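Local coordinates for protein probable 2-dehydropantoate 2-reductase (Bacillus subtilis, PDB 3EGO) that probably catalyses the NADPH-dependent reduction of ketopantoate (2-dehydropantoate) to (R)-pantoate in the pathway to pantothenate, at residues Glu201-Thr204 / Tyr208-Phe211; Ala186-Leu191 / Ala237-Thr242; Ala18-Leu23 / Leu47-Glu52. One frame throughout, in Å; residues are numbered along the deposited sequence.

Interaction 1: Glu201-Thr204 / Tyr208-Phe211; sequences ELLT and YLAF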
loop_
_atom_site.group_PDB
_atom_site.type_symbol
_atom_site.label_atom_id
_atom_site.label_comp_id
_atom_site.label_asym_id
_atom_site.label_seq_id
_atom_site.Cartn_x
_atom_site.Cartn_y
_atom_site.Cartn_z
ATOM N N GLU A 201 -4.939 15.713 -1.258
ATOM C CA GLU A 201 -5.744 14.809 -0.450
ATOM C C GLU A 201 -5.112 14.509 0.912
ATOM O O GLU A 201 -5.809 14.156 1.848
ATOM C CB GLU A 201 -6.082 13.514 -1.204
ATOM C CG GLU A 201 -7.386 13.539 -1.981
ATOM C CD GLU A 201 -8.106 12.184 -1.932
ATOM O OE1 GLU A 201 -8.422 11.629 -3.010
ATOM O OE2 GLU A 201 -8.337 11.660 -0.812
ATOM N N LEU A 202 -3.799 14.677 1.028
ATOM C CA LEU A 202 -3.114 14.547 2.332
ATOM C C LEU A 202 -3.518 15.619 3.347
ATOM O O LEU A 202 -3.455 15.395 4.559
ATOM C CB LEU A 202 -1.597 14.594 2.162
ATOM C CG LEU A 202 -1.002 13.445 1.336
ATOM C CD1 LEU A 202 0.497 13.422 1.489
ATOM C CD2 LEU A 202 -1.628 12.099 1.774
ATOM N N LEU A 203 -3.912 16.788 2.851
ATOM C CA LEU A 203 -4.190 17.920 3.716
ATOM C C LEU A 203 -5.646 17.962 4.116
ATOM O O LEU A 203 -5.982 18.303 5.253
ATOM C CB LEU A 203 -3.817 19.219 3.003
ATOM C CG LEU A 203 -2.354 19.578 2.795
ATOM C CD1 LEU A 203 -2.318 20.927 2.092
ATOM C CD2 LEU A 203 -1.595 19.636 4.119
ATOM N N THR A 204 -6.512 17.583 3.189
ATOM C CA THR A 204 -7.949 17.717 3.393
ATOM C C THR A 204 -8.614 16.474 4.000
ATOM O O THR A 204 -9.819 16.480 4.225
ATOM C CB THR A 204 -8.669 18.079 2.085
ATOM O OG1 THR A 204 -8.528 17.010 1.140
ATOM C CG2 THR A 204 -8.098 19.374 1.479
ATOM N N TYR A 208 -5.320 11.259 7.103
ATOM C CA TYR A 208 -4.133 11.237 6.243
ATOM C C TYR A 208 -3.150 12.291 6.702
ATOM O O TYR A 208 -1.957 12.059 6.714
ATOM C CB TYR A 208 -4.493 11.477 4.782
ATOM C CG TYR A 208 -5.344 10.392 4.154
ATOM C CD1 TYR A 208 -5.585 9.188 4.826
ATOM C CD2 TYR A 208 -5.885 10.556 2.894
ATOM C CE1 TYR A 208 -6.382 8.178 4.259
ATOM C CE2 TYR A 208 -6.671 9.546 2.301
ATOM C CZ TYR A 208 -6.912 8.360 2.996
ATOM O OH TYR A 208 -7.683 7.363 2.430
ATOM N N LEU A 209 -3.666 13.453 7.104
ATOM C CA LEU A 209 -2.826 14.534 7.625
ATOM C C LEU A 209 -2.142 14.096 8.920
ATOM O O LEU A 209 -0.940 14.330 9.138
ATOM C CB LEU A 209 -3.703 15.790 7.850
ATOM C CG LEU A 209 -3.117 17.089 8.427
ATOM C CD1 LEU A 209 -2.240 17.840 7.444
ATOM C CD2 LEU A 209 -4.282 17.962 8.849
ATOM N N ALA A 210 -2.926 13.474 9.800
ATOM C CA ALA A 210 -2.418 12.915 11.051
ATOM C C ALA A 210 -1.376 11.818 10.804
ATOM O O ALA A 210 -0.340 11.751 11.490
ATOM C CB ALA A 210 -3.603 12.362 11.925
ATOM N N PHE A 211 -1.628 10.951 9.824
ATOM C CA PHE A 211 -0.597 9.971 9.491
ATOM C C PHE A 211 0.674 10.631 8.943
ATOM O O PHE A 211 1.784 10.296 9.350
ATOM C CB PHE A 211 -1.157 8.940 8.503
ATOM C CG PHE A 211 -0.321 7.700 8.386
ATOM C CD1 PHE A 211 -0.703 6.519 9.040
ATOM C CD2 PHE A 211 0.827 7.702 7.618
ATOM C CE1 PHE A 211 0.088 5.363 8.932
ATOM C CE2 PHE A 211 1.616 6.536 7.474
ATOM C CZ PHE A 211 1.250 5.364 8.149
#
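The backbone O of Glu201 meets the ring edge of Tyr208, lying near the ring plane 3.7 Å from CD2, and accepts a hydrogen bond from the Thr205 hydroxyl in the intervening turn. Beyond it the two side chains run side by side and point the same way. The carboxylate plane of Glu201 is turned 23° from the tyrosine ring, and Glu201 OE2 stands 4.1 Å from Tyr208 CE2, a loose approach that no hydrogen bond reinforces. The next carbonyl along illustrates how proximity differs from bonding: Leu202 O comes within 3.2 Å of Leu209 N, but the angle is too poor for a hydrogen bond. Leu209 CB also presses on Leu202 O, at 3.3 Å. The remainder is apolar. With chi1 at 178°, Leu209 turns CG away from its own N, which sends CD1 across to Leu203 CD2, 3.8 Å away, the two leucines running at a slant to each other. Leu202 CD2 touches Tyr208 CB at 4.2 Å. Farther along, Phe211 stacks on Phe284 of the second subunit, so helix 206-223 also serves the dimer interface. This is a tight corner between two successive helices, belonging to the helical C-terminal domain of the ketopantoate reductase family.

Interaction 2: Ala186-Leu191 / Ala237-Thr242; sequences ACINPL and AVCGQT
Ile188 reaches Cys239 because CG1 is anti to its own carbonyl carbon (chi1 -64°) and CD1 continues the chain in extended form (chi2 172°), sending the longer branch outward from its helix. The sulfur of Cys239 lies against that branch, with SG 3.5 Å from Ile188 CG1 and 3.6 Å from Ile188 CD1. Ile188 CD1 then meets Val238 CG1 at 4.2 Å. One isoleucine thus bridges backbones that stay well separated, the nearest CA atoms being those of Ile188 and Cys239 at 7.3 Å. No hydrogen bond crosses the contact. Polar order appears instead where helix 228-241 ends: Val238 O is gripped twice by Thr242, whose N (3.0 Å) and OG1 (2.8 Å) approach from opposite faces of the carbonyl plane. Thr242 OG1 has a further partner in ND2 of Asn199, a residue thought to bind substrate, and Ile188 itself packs on Asn199. Asn189, likewise a probable substrate ligand, follows Ile188 in the chain, just before Pro190, where helix 174-195 kinks. The contact exemplifies apolar helix-helix packing in the C-terminal domain, here beside the probable substrate site.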
loop_
_atom_site.group_PDB
_atom_site.type_symbol
_atom_site.label_atom_id
_atom_site.label_comp_id
_atom_site.label_asym_id
_atom_site.label_seq_id
_atom_site.Cartn_x
_atom_site.Cartn_y
_atom_site.Cartn_z
ATOM N N ALA A 186 9.963 12.953 1.815
ATOM C CA ALA A 186 9.731 11.771 2.648
ATOM C C ALA A 186 8.306 11.749 3.212
ATOM O O ALA A 186 7.736 10.692 3.397
ATOM C CB ALA A 186 10.770 11.739 3.776
ATOM N N CYS A 187 7.730 12.916 3.492
ATOM C CA CYS A 187 6.386 12.982 4.049
ATOM C C CYS A 187 5.298 12.859 3.028
ATOM O O CYS A 187 4.216 12.337 3.338
ATOM C CB CYS A 187 6.155 14.285 4.799
ATOM S SG CYS A 187 7.113 14.449 6.242
ATOM N N ILE A 188 5.539 13.373 1.823
ATOM C CA ILE A 188 4.495 13.369 0.813
ATOM C C ILE A 188 4.522 12.139 -0.082
ATOM O O ILE A 188 3.477 11.565 -0.374
ATOM C CB ILE A 188 4.557 14.603 -0.121
ATOM C CG1 ILE A 188 4.299 15.906 0.661
ATOM C CG2 ILE A 188 3.515 14.457 -1.251
ATOM C CD1 ILE A 188 4.546 17.223 -0.208
ATOM N N ASN A 189 5.706 11.752 -0.546
ATOM C CA ASN A 189 5.824 10.735 -1.627
ATOM C C ASN A 189 5.396 9.278 -1.327
ATOM O O ASN A 189 4.628 8.666 -2.089
ATOM C CB ASN A 189 7.242 10.771 -2.199
ATOM C CG ASN A 189 7.514 12.044 -3.048
ATOM O OD1 ASN A 189 6.745 13.004 -3.016
ATOM N ND2 ASN A 189 8.614 12.044 -3.784
ATOM N N PRO A 190 5.950 8.686 -0.252
ATOM C CA PRO A 190 5.539 7.355 0.150
ATOM C C PRO A 190 4.059 7.298 0.451
ATOM O O PRO A 190 3.415 6.318 0.086
ATOM C CB PRO A 190 6.337 7.113 1.453
ATOM C CG PRO A 190 7.507 8.073 1.406
ATOM C CD PRO A 190 7.045 9.241 0.579
ATOM N N LEU A 191 3.512 8.334 1.109
ATOM C CA LEU A 191 2.110 8.310 1.494
ATOM C C LEU A 191 1.180 8.345 0.318
ATOM O O LEU A 191 0.185 7.612 0.292
ATOM C CB LEU A 191 1.735 9.476 2.419
ATOM C CG LEU A 191 1.759 9.209 3.913
ATOM C CD1 LEU A 191 3.173 8.985 4.379
ATOM C CD2 LEU A 191 1.153 10.386 4.666
ATOM N N ALA A 237 2.598 23.351 3.525
ATOM C CA ALA A 237 2.680 24.400 2.511
ATOM C C ALA A 237 2.910 23.831 1.106
ATOM O O ALA A 237 2.162 24.179 0.184
ATOM C CB ALA A 237 3.765 25.395 2.873
ATOM N N VAL A 238 3.929 22.968 0.943
ATOM C CA VAL A 238 4.283 22.434 -0.386
ATOM C C VAL A 238 3.220 21.486 -0.909
ATOM O O VAL A 238 2.940 21.434 -2.118
ATOM C CB VAL A 238 5.610 21.688 -0.389
ATOM C CG1 VAL A 238 5.796 20.954 -1.707
ATOM C CG2 VAL A 238 6.770 22.636 -0.118
ATOM N N CYS A 239 2.619 20.735 0.011
ATOM C CA CYS A 239 1.443 19.956 -0.304
ATOM C C CYS A 239 0.384 20.829 -0.951
ATOM O O CYS A 239 -0.254 20.435 -1.936
ATOM C CB CYS A 239 0.851 19.405 0.980
ATOM S SG CYS A 239 1.349 17.765 1.303
ATOM N N GLY A 240 0.161 21.992 -0.341
ATOM C CA GLY A 240 -0.835 22.942 -0.817
ATOM C C GLY A 240 -0.505 23.436 -2.212
ATOM O O GLY A 240 -1.363 23.457 -3.090
ATOM N N GLN A 241 0.752 23.816 -2.415
ATOM C CA GLN A 241 1.222 24.290 -3.720
ATOM C C GLN A 241 1.098 23.268 -4.837
ATOM O O GLN A 241 0.885 23.647 -5.999
ATOM C CB GLN A 241 2.666 24.757 -3.626
ATOM C CG GLN A 241 2.894 25.798 -2.551
ATOM C CD GLN A 241 4.354 26.057 -2.331
ATOM O OE1 GLN A 241 4.734 26.732 -1.380
ATOM N NE2 GLN A 241 5.196 25.502 -3.205
ATOM N N THR A 242 1.227 21.983 -4.497
ATOM C CA THR A 242 1.116 20.894 -5.473
ATOM C C THR A 242 -0.196 20.080 -5.353
ATOM O O THR A 242 -0.241 18.913 -5.705
ATOM C CB THR A 242 2.327 19.961 -5.367
ATOM O OG1 THR A 242 2.449 19.474 -4.020
ATOM C CG2 THR A 242 3.614 20.701 -5.750
#

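Interaction 3: Ala18-Leu23 / Leu47-Glu52; sequences AYYLSL and LYKGGE
Lys49 and Tyr20 make a polar bridge at the edge of an otherwise apolar contact: Lys49 NZ donates a hydrogen bond to Tyr20 OH at 2.7 Å, approaching near the plane of the ring. The setting is the Rossmann-type NADP-binding domain, in which helix 12-22 begins within the glycine-rich segment thought to hold the cofactor, while strand 45-49 lies in the mixed sheet between strands 52-61 and 133-138. The axes of the short segments 18-22 and 47-49 run almost at right angles, 95° apart, and come no closer than 10.7 Å, a distance spanned by long side chains. Lys49 manages this with a bend at chi3 (54°), which swings its amine onto the hydroxyl. The same Tyr20 OH is hydrogen-bonded to His136 ND1 on the adjoining strand 133-138, so the phenol is fixed by two groups; a weak, long ion pair links NZ to Asp165. Next to the bridge, Leu47 is shared by two consecutive tyrosines. Its CB sits over one face of Tyr19 in a CH-pi contact, 4.1 Å from the ring centroid and 17° off the normal. CD1 of Leu47 touches Tyr20 CE1 at 3.7 Å. The tyrosines support each other as well, for Tyr19 CD2 rests over the centre of the Tyr20 ring. Past Lys49 the strand reverses through a type I' turn, with Gly50 and Gly51 at positive phi; it is closed by Lys49 N to Glu52 O at 2.8 Å and Glu52 N to Lys49 O at 3.0 Å.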
loop_
_atom_site.group_PDB
_atom_site.type_symbol
_atom_site.label_atom_id
_atom_site.label_comp_id
_atom_site.label_asym_id
_atom_site.label_seq_id
_atom_site.Cartn_x
_atom_site.Cartn_y
_atom_site.Cartn_z
ATOM N N ALA A 18 22.168 20.431 -19.528
ATOM C CA ALA A 18 23.004 20.456 -20.738
ATOM C C ALA A 18 22.606 21.645 -21.605
ATOM O O ALA A 18 23.467 22.348 -22.082
ATOM C CB ALA A 18 22.830 19.138 -21.509
ATOM N N TYR A 19 21.306 21.891 -21.789
ATOM C CA TYR A 19 20.905 23.023 -22.590
ATOM C C TYR A 19 21.480 24.356 -22.041
ATOM O O TYR A 19 22.138 25.173 -22.735
ATOM C CB TYR A 19 19.366 23.123 -22.723
ATOM C CG TYR A 19 19.064 24.413 -23.476
ATOM C CD1 TYR A 19 19.208 24.473 -24.865
ATOM C CD2 TYR A 19 18.750 25.590 -22.792
ATOM C CE1 TYR A 19 19.000 25.658 -25.544
ATOM C CE2 TYR A 19 18.551 26.752 -23.443
ATOM C CZ TYR A 19 18.700 26.786 -24.829
ATOM O OH TYR A 19 18.499 27.975 -25.483
ATOM N N TYR A 20 21.264 24.584 -20.762
ATOM C CA TYR A 20 21.576 25.877 -20.258
ATOM C C TYR A 20 23.062 26.074 -20.072
ATOM O O TYR A 20 23.553 27.192 -20.282
ATOM C CB TYR A 20 20.780 26.150 -18.969
ATOM C CG TYR A 20 19.350 26.556 -19.194
ATOM C CD1 TYR A 20 18.302 25.701 -18.870
ATOM C CD2 TYR A 20 19.045 27.824 -19.689
ATOM C CE1 TYR A 20 16.982 26.082 -19.038
ATOM C CE2 TYR A 20 17.739 28.217 -19.860
ATOM C CZ TYR A 20 16.701 27.328 -19.530
ATOM O OH TYR A 20 15.373 27.714 -19.689
ATOM N N LEU A 21 23.795 25.021 -19.689
ATOM C CA LEU A 21 25.256 25.169 -19.495
ATOM C C LEU A 21 25.981 25.259 -20.857
ATOM O O LEU A 21 26.997 25.935 -20.984
ATOM C CB LEU A 21 25.840 24.021 -18.659
ATOM C CG LEU A 21 25.325 24.029 -17.191
ATOM C CD1 LEU A 21 25.685 22.720 -16.425
ATOM C CD2 LEU A 21 25.862 25.300 -16.479
ATOM N N SER A 22 25.397 24.646 -21.877
ATOM C CA SER A 22 25.918 24.760 -23.259
ATOM C C SER A 22 25.947 26.214 -23.750
ATOM O O SER A 22 26.704 26.540 -24.668
ATOM C CB SER A 22 25.067 23.936 -24.208
ATOM O OG SER A 22 23.941 24.692 -24.635
ATOM N N LEU A 23 25.156 27.097 -23.146
ATOM C CA LEU A 23 25.168 28.510 -23.538
ATOM C C LEU A 23 26.462 29.211 -23.192
ATOM O O LEU A 23 26.727 30.266 -23.735
ATOM C CB LEU A 23 24.004 29.304 -22.916
ATOM C CG LEU A 23 22.581 28.813 -23.234
ATOM C CD1 LEU A 23 21.594 29.570 -22.376
ATOM C CD2 LEU A 23 22.238 29.025 -24.682
ATOM N N LEU A 47 14.956 22.614 -26.137
ATOM C CA LEU A 47 14.314 22.938 -24.880
ATOM C C LEU A 47 13.080 23.724 -25.201
ATOM O O LEU A 47 13.141 24.679 -26.000
ATOM C CB LEU A 47 15.252 23.764 -24.002
ATOM C CG LEU A 47 14.566 24.193 -22.699
ATOM C CD1 LEU A 47 15.411 23.765 -21.484
ATOM C CD2 LEU A 47 14.381 25.670 -22.764
ATOM N N TYR A 48 11.965 23.323 -24.590
ATOM C CA TYR A 48 10.674 23.997 -24.741
ATOM C C TYR A 48 10.418 24.826 -23.486
ATOM O O TYR A 48 10.625 24.364 -22.342
ATOM C CB TYR A 48 9.551 22.970 -24.903
ATOM C CG TYR A 48 9.635 22.043 -26.108
ATOM C CD1 TYR A 48 8.744 22.168 -27.168
ATOM C CD2 TYR A 48 10.586 21.021 -26.168
ATOM C CE1 TYR A 48 8.818 21.292 -28.279
ATOM C CE2 TYR A 48 10.675 20.173 -27.243
ATOM C CZ TYR A 48 9.790 20.302 -28.301
ATOM O OH TYR A 48 9.883 19.437 -29.369
ATOM N N LYS A 49 10.001 26.068 -23.668
ATOM C CA LYS A 49 9.751 26.880 -22.525
ATOM C C LYS A 49 8.636 27.795 -22.902
ATOM O O LYS A 49 8.857 28.784 -23.618
ATOM C CB LYS A 49 10.968 27.671 -22.104
ATOM C CG LYS A 49 10.800 28.332 -20.782
ATOM C CD LYS A 49 12.134 28.819 -20.295
ATOM C CE LYS A 49 12.815 29.727 -21.353
ATOM N NZ LYS A 49 14.342 29.712 -21.250
ATOM N N GLY A 50 7.459 27.421 -22.412
ATOM C CA GLY A 50 6.219 28.181 -22.547
ATOM C C GLY A 50 5.970 28.810 -23.900
ATOM O O GLY A 50 5.684 30.018 -23.992
ATOM N N GLY A 51 6.021 28.013 -24.961
ATOM C CA GLY A 51 5.736 28.590 -26.299
ATOM C C GLY A 51 6.968 28.871 -27.152
ATOM O O GLY A 51 6.876 29.008 -28.383
ATOM N N GLU A 52 8.125 28.956 -26.506
ATOM C CA GLU A 52 9.374 29.049 -27.228
ATOM C C GLU A 52 10.079 27.687 -27.304
ATOM O O GLU A 52 9.963 26.833 -26.411
ATOM C CB GLU A 52 10.284 30.099 -26.609
ATOM C CG GLU A 52 9.661 31.497 -26.569
ATOM C CD GLU A 52 10.540 32.504 -25.886
ATOM O OE1 GLU A 52 10.711 32.421 -24.644
ATOM O OE2 GLU A 52 11.063 33.389 -26.587
#

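Interactions 1 and 2 are neighbours in the helical C-terminal domain, their centres 10 Å apart, and Leu203 of the first packs on Cys239 and Gly240 of the second. Along the chain, the corner of interaction 1 falls between the two helices that interaction 2 joins. Interaction 1 lies at the surface beside the second subunit, whereas interaction 2 is buried; neither has a hydrogen bond between its segments. Interaction 3 belongs to the cofactor domain, about 28 Å from interaction 2 and 37 Å from interaction 1, centre to centre. It too is buried, yet it joins helix to strand through aromatic rings and a lysine-phenol bond, where interaction 2 relies on an isoleucine against sulfur and valine, and interaction 1 on leucines and a carbonyl meeting a tyrosine edge.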